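Local coordinates for nitrosopumilus output domain-containing protein (Pyrococcus horikoshii, PDB 2P9X) that is of unknown function but binds zinc ions and forms a compact, all-helical fold that assembles with three further copies of itself, at residues Glu51-Leu56 with Tyr60-Leu65; Thr9-Leu14 with Ser71-Arg76. One frame throughout, in Å; residues are numbered along the deposited sequence.

Contact 1 (Glu51-Leu56 with Tyr60-Leu65); sequences EAVSKL and YSARLL
A62 rests its methyl over one face of the peptide that joins V53 to S54, with CB of A62 3.8 Å from the backbone N of S54; this is the flat group that the contact uses. No ring meets across it, and the carboxylate of E51 turns from the opposing helix to K55, whose NZ comes from above the carboxylate plane to OE2 of E51 at 2.8 Å in a salt bridge one turn along the same helix. Alanine and serine suit the nearest approach, because small side chains let the axes come within 8.0 Å at an angle of 132°. V53 fills the next position. Its CG1, anti to the backbone N (chi1 -180°), reaches CA of A62 at 3.9 Å, and it also meets CD2 of L65 at 3.9 Å, the two side chains crossing at about a right angle. L65 packs in addition on L64 of the second subunit, while S61 binds S61 of that subunit through their hydroxyls. The segments lie on consecutive helices, 46-57 and 59-76, joined by a very short connection. Since no hydrogen bond spans the contact, the pairing depends on van der Waals fit between small and branched aliphatic groups.

Contact 2 (Thr9-Leu14 with Ser71-Arg76); sequences TKTIIL and SKLKGR
T11 and L73 mark the nearest approach of two helical segments, their CA atoms 6.5 Å apart. The axes stand 9.7 Å apart and make an angle of 123°, so the two segments cross steeply, nearer to perpendicular than to antiparallel. T11 carries the whole of the first segment's share and works with both branches. With chi1 at -59°, OG1 lies beside the backbone N and the methyl CG2 falls anti to it, where it meets the root of K72, with CG2 of T11 3.7 Å from CB of K72. Its hydroxyl faces aliphatic carbon instead: OG1 of T11 lies 3.6 Å from CD1 of L73, the side chains crossing at about a right angle, and 3.9 Å from CG of R76. A polar atom can be tolerated among these carbons because OG1 is hydrogen-bonded to the backbone O of I7, one turn back. With an alanine here, stripped of both branches, CB of K72 and CD1 of L73 would probably face a gap and the carbonyl of I7 would lose its hydroxyl partner. Lysine and arginine suit the margins, lending CB of K72 and CG of R76 to the packing while their charged ends lead on; NZ of K72 makes a salt bridge with E18, a residue seen to bind zinc in this protein, and so ties helix 59-76 to helix 3-19 a second time. L73, buried, also packs on I7 and L8 and on L89 and I93 of helix 86-97, which places this contact where helices 3-19, 59-76 and 86-97 come together.

In the fold
Helix 59-76 serves both contacts, offering its first turns to helix 46-57 in contact 1 and its last turns to helix 3-19 in contact 2. The centres are about 17 Å apart, on opposite sides of the chain's centre, and the two do not touch. Both are partly buried, and in neither does a hydrogen bond pass between the two segments. Contact 1 joins sequence neighbours by purely small and aliphatic packing, and other subunits surround it. Contact 2 joins distant parts of the chain, touches no other subunit of the assembly, and sets a buried threonine against a buried leucine, with the aliphatic parts of a lysine and an arginine at the margin.

Contact 1 (Glu51-Leu56 with Tyr60-Leu65)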
# COMPACT_ATOMS: atom_id res chain seq x y z
N GLU A 51 -8.63 6.42 9.73
CA GLU A 51 -9.11 6.66 8.38
C GLU A 51 -7.98 7.22 7.52
O GLU A 51 -7.80 6.79 6.38
CB GLU A 51 -10.27 7.67 8.40
CG GLU A 51 -10.76 8.08 7.02
CD GLU A 51 -11.79 9.21 7.06
OE1 GLU A 51 -12.13 9.67 8.18
OE2 GLU A 51 -12.25 9.63 5.98
N ALA A 52 -7.21 8.15 8.07
CA ALA A 52 -6.10 8.77 7.34
C ALA A 52 -5.01 7.77 6.97
O ALA A 52 -4.49 7.80 5.86
CB ALA A 52 -5.49 9.91 8.16
N VAL A 53 -4.64 6.89 7.90
CA VAL A 53 -3.62 5.90 7.61
C VAL A 53 -4.13 4.93 6.54
O VAL A 53 -3.38 4.48 5.68
CB VAL A 53 -3.22 5.11 8.87
CG1 VAL A 53 -2.14 4.09 8.54
CG2 VAL A 53 -2.74 6.08 9.94
N SER A 54 -5.42 4.61 6.60
CA SER A 54 -6.01 3.70 5.63
C SER A 54 -5.95 4.34 4.24
O SER A 54 -5.74 3.66 3.24
CB SER A 54 -7.47 3.39 5.98
OG SER A 54 -8.00 2.40 5.11
N LYS A 55 -6.11 5.66 4.18
CA LYS A 55 -6.05 6.34 2.88
C LYS A 55 -4.62 6.36 2.33
O LYS A 55 -4.42 6.41 1.12
CB LYS A 55 -6.58 7.77 3.00
CG LYS A 55 -8.10 7.83 2.90
CD LYS A 55 -8.65 9.17 3.33
CE LYS A 55 -10.17 9.17 3.24
NZ LYS A 55 -10.75 10.44 3.74
N LEU A 56 -3.64 6.27 3.22
CA LEU A 56 -2.25 6.27 2.79
C LEU A 56 -1.77 4.93 2.24
O LEU A 56 -1.24 4.86 1.13
CB LEU A 56 -1.35 6.69 3.96
CG LEU A 56 0.16 6.68 3.73
CD1 LEU A 56 0.54 7.59 2.57
CD2 LEU A 56 0.85 7.13 5.01
N TYR A 60 -5.46 -2.86 5.24
CA TYR A 60 -4.66 -3.95 5.78
C TYR A 60 -3.46 -3.35 6.52
O TYR A 60 -3.16 -3.74 7.65
CB TYR A 60 -4.19 -4.86 4.64
CG TYR A 60 -5.33 -5.56 3.93
CD1 TYR A 60 -6.10 -6.51 4.59
CD2 TYR A 60 -5.68 -5.22 2.63
CE1 TYR A 60 -7.19 -7.12 3.97
CE2 TYR A 60 -6.78 -5.81 2.00
CZ TYR A 60 -7.53 -6.76 2.68
OH TYR A 60 -8.62 -7.34 2.08
N SER A 61 -2.79 -2.40 5.89
CA SER A 61 -1.64 -1.75 6.51
C SER A 61 -2.06 -0.93 7.73
O SER A 61 -1.36 -0.92 8.74
CB SER A 61 -0.94 -0.85 5.49
OG SER A 61 0.23 -0.29 6.07
N ALA A 62 -3.20 -0.26 7.64
CA ALA A 62 -3.69 0.55 8.76
C ALA A 62 -3.97 -0.35 9.95
O ALA A 62 -3.67 0.00 11.09
CB ALA A 62 -4.97 1.30 8.36
N ARG A 63 -4.56 -1.51 9.69
CA ARG A 63 -4.86 -2.46 10.76
C ARG A 63 -3.58 -2.94 11.43
O ARG A 63 -3.51 -3.02 12.66
CB ARG A 63 -5.64 -3.65 10.21
CG ARG A 63 -7.16 -3.45 10.24
CD ARG A 63 -7.66 -3.43 11.68
NE ARG A 63 -7.52 -4.75 12.29
CZ ARG A 63 -7.25 -4.95 13.58
NH1 ARG A 63 -7.08 -3.92 14.41
NH2 ARG A 63 -7.15 -6.19 14.04
N LEU A 64 -2.56 -3.25 10.63
CA LEU A 64 -1.28 -3.71 11.16
C LEU A 64 -0.68 -2.64 12.07
O LEU A 64 -0.19 -2.95 13.15
CB LEU A 64 -0.32 -4.05 10.01
CG LEU A 64 -0.62 -5.35 9.25
CD1 LEU A 64 0.24 -5.45 8.00
CD2 LEU A 64 -0.35 -6.54 10.16
N LEU A 65 -0.73 -1.38 11.64
CA LEU A 65 -0.19 -0.29 12.47
C LEU A 65 -0.99 -0.20 13.77
O LEU A 65 -0.42 -0.01 14.85
CB LEU A 65 -0.27 1.04 11.72
CG LEU A 65 0.22 2.25 12.52
CD1 LEU A 65 1.69 2.08 12.90
CD2 LEU A 65 0.02 3.52 11.70

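Contact 2 (Thr9-Leu14 with Ser71-Arg76)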
# COMPACT_ATOMS: atom_id res chain seq x y z
N THR A 9 1.12 9.66 21.92
CA THR A 9 1.83 10.23 20.78
C THR A 9 3.28 9.79 20.71
O THR A 9 3.75 9.37 19.66
CB THR A 9 1.75 11.78 20.81
OG1 THR A 9 0.37 12.18 20.79
CG2 THR A 9 2.45 12.38 19.58
N LYS A 10 3.99 9.84 21.83
CA LYS A 10 5.38 9.42 21.84
C LYS A 10 5.53 7.94 21.52
O LYS A 10 6.43 7.54 20.80
CB LYS A 10 6.04 9.73 23.18
CG LYS A 10 7.55 9.48 23.19
CD LYS A 10 8.25 10.33 22.14
CE LYS A 10 9.75 10.07 22.10
NZ LYS A 10 10.53 11.28 22.48
N THR A 11 4.64 7.12 22.08
CA THR A 11 4.70 5.69 21.83
C THR A 11 4.53 5.41 20.34
O THR A 11 5.23 4.57 19.79
CB THR A 11 3.61 4.93 22.60
OG1 THR A 11 3.76 5.18 24.00
CG2 THR A 11 3.71 3.43 22.35
N ILE A 12 3.61 6.12 19.71
CA ILE A 12 3.39 5.93 18.28
C ILE A 12 4.62 6.37 17.49
O ILE A 12 5.07 5.67 16.59
CB ILE A 12 2.16 6.72 17.78
CG1 ILE A 12 0.89 6.15 18.41
CG2 ILE A 12 2.07 6.64 16.26
CD1 ILE A 12 -0.38 6.86 17.98
N ILE A 13 5.16 7.53 17.83
CA ILE A 13 6.34 8.03 17.15
C ILE A 13 7.49 7.03 17.24
O ILE A 13 8.19 6.79 16.25
CB ILE A 13 6.75 9.40 17.73
CG1 ILE A 13 5.75 10.46 17.27
CG2 ILE A 13 8.16 9.74 17.30
CD1 ILE A 13 5.80 11.74 18.08
N LEU A 14 7.70 6.44 18.42
CA LEU A 14 8.79 5.47 18.56
C LEU A 14 8.50 4.23 17.71
O LEU A 14 9.41 3.64 17.14
CB LEU A 14 8.98 5.08 20.03
CG LEU A 14 9.48 6.19 20.96
CD1 LEU A 14 9.53 5.68 22.38
CD2 LEU A 14 10.86 6.67 20.51
N SER A 71 -0.10 -2.89 20.95
CA SER A 71 0.89 -3.75 21.59
C SER A 71 1.98 -2.94 22.30
O SER A 71 2.38 -3.27 23.41
CB SER A 71 1.53 -4.67 20.55
OG SER A 71 0.61 -5.63 20.08
N LYS A 72 2.45 -1.88 21.65
CA LYS A 72 3.49 -1.04 22.23
C LYS A 72 2.99 -0.25 23.43
O LYS A 72 3.74 -0.02 24.38
CB LYS A 72 4.04 -0.07 21.18
CG LYS A 72 4.92 -0.71 20.13
CD LYS A 72 6.10 -1.44 20.74
CE LYS A 72 6.85 -2.22 19.68
NZ LYS A 72 8.22 -2.59 20.14
N LEU A 73 1.74 0.19 23.39
CA LEU A 73 1.21 0.96 24.51
C LEU A 73 1.01 0.07 25.74
O LEU A 73 1.16 0.49 26.88
CB LEU A 73 -0.13 1.57 24.08
CG LEU A 73 -0.52 2.76 24.95
CD1 LEU A 73 0.53 3.88 24.94
CD2 LEU A 73 -1.84 3.41 24.51
N LYS A 74 0.62 -1.18 25.47
CA LYS A 74 0.48 -2.14 26.56
C LYS A 74 1.83 -2.38 27.25
O LYS A 74 1.93 -2.55 28.46
CB LYS A 74 -0.07 -3.44 25.99
CG LYS A 74 -1.59 -3.38 25.82
CD LYS A 74 -2.15 -4.62 25.11
CE LYS A 74 -3.63 -4.45 24.73
NZ LYS A 74 -4.15 -5.70 24.20
N GLY A 75 2.89 -2.43 26.42
CA GLY A 75 4.23 -2.59 26.97
C GLY A 75 4.69 -1.34 27.72
O GLY A 75 5.54 -1.38 28.59
N ARG A 76 4.10 -0.20 27.35
CA ARG A 76 4.44 1.07 27.99
C ARG A 76 3.68 1.29 29.31
O ARG A 76 4.21 1.85 30.26
CB ARG A 76 4.11 2.20 27.01
CG ARG A 76 5.02 3.41 27.18
CD ARG A 76 5.11 3.86 28.64
NE ARG A 76 5.47 5.27 28.73
CZ ARG A 76 5.34 5.86 29.94
NH1 ARG A 76 4.92 5.15 30.97
NH2 ARG A 76 5.64 7.15 30.09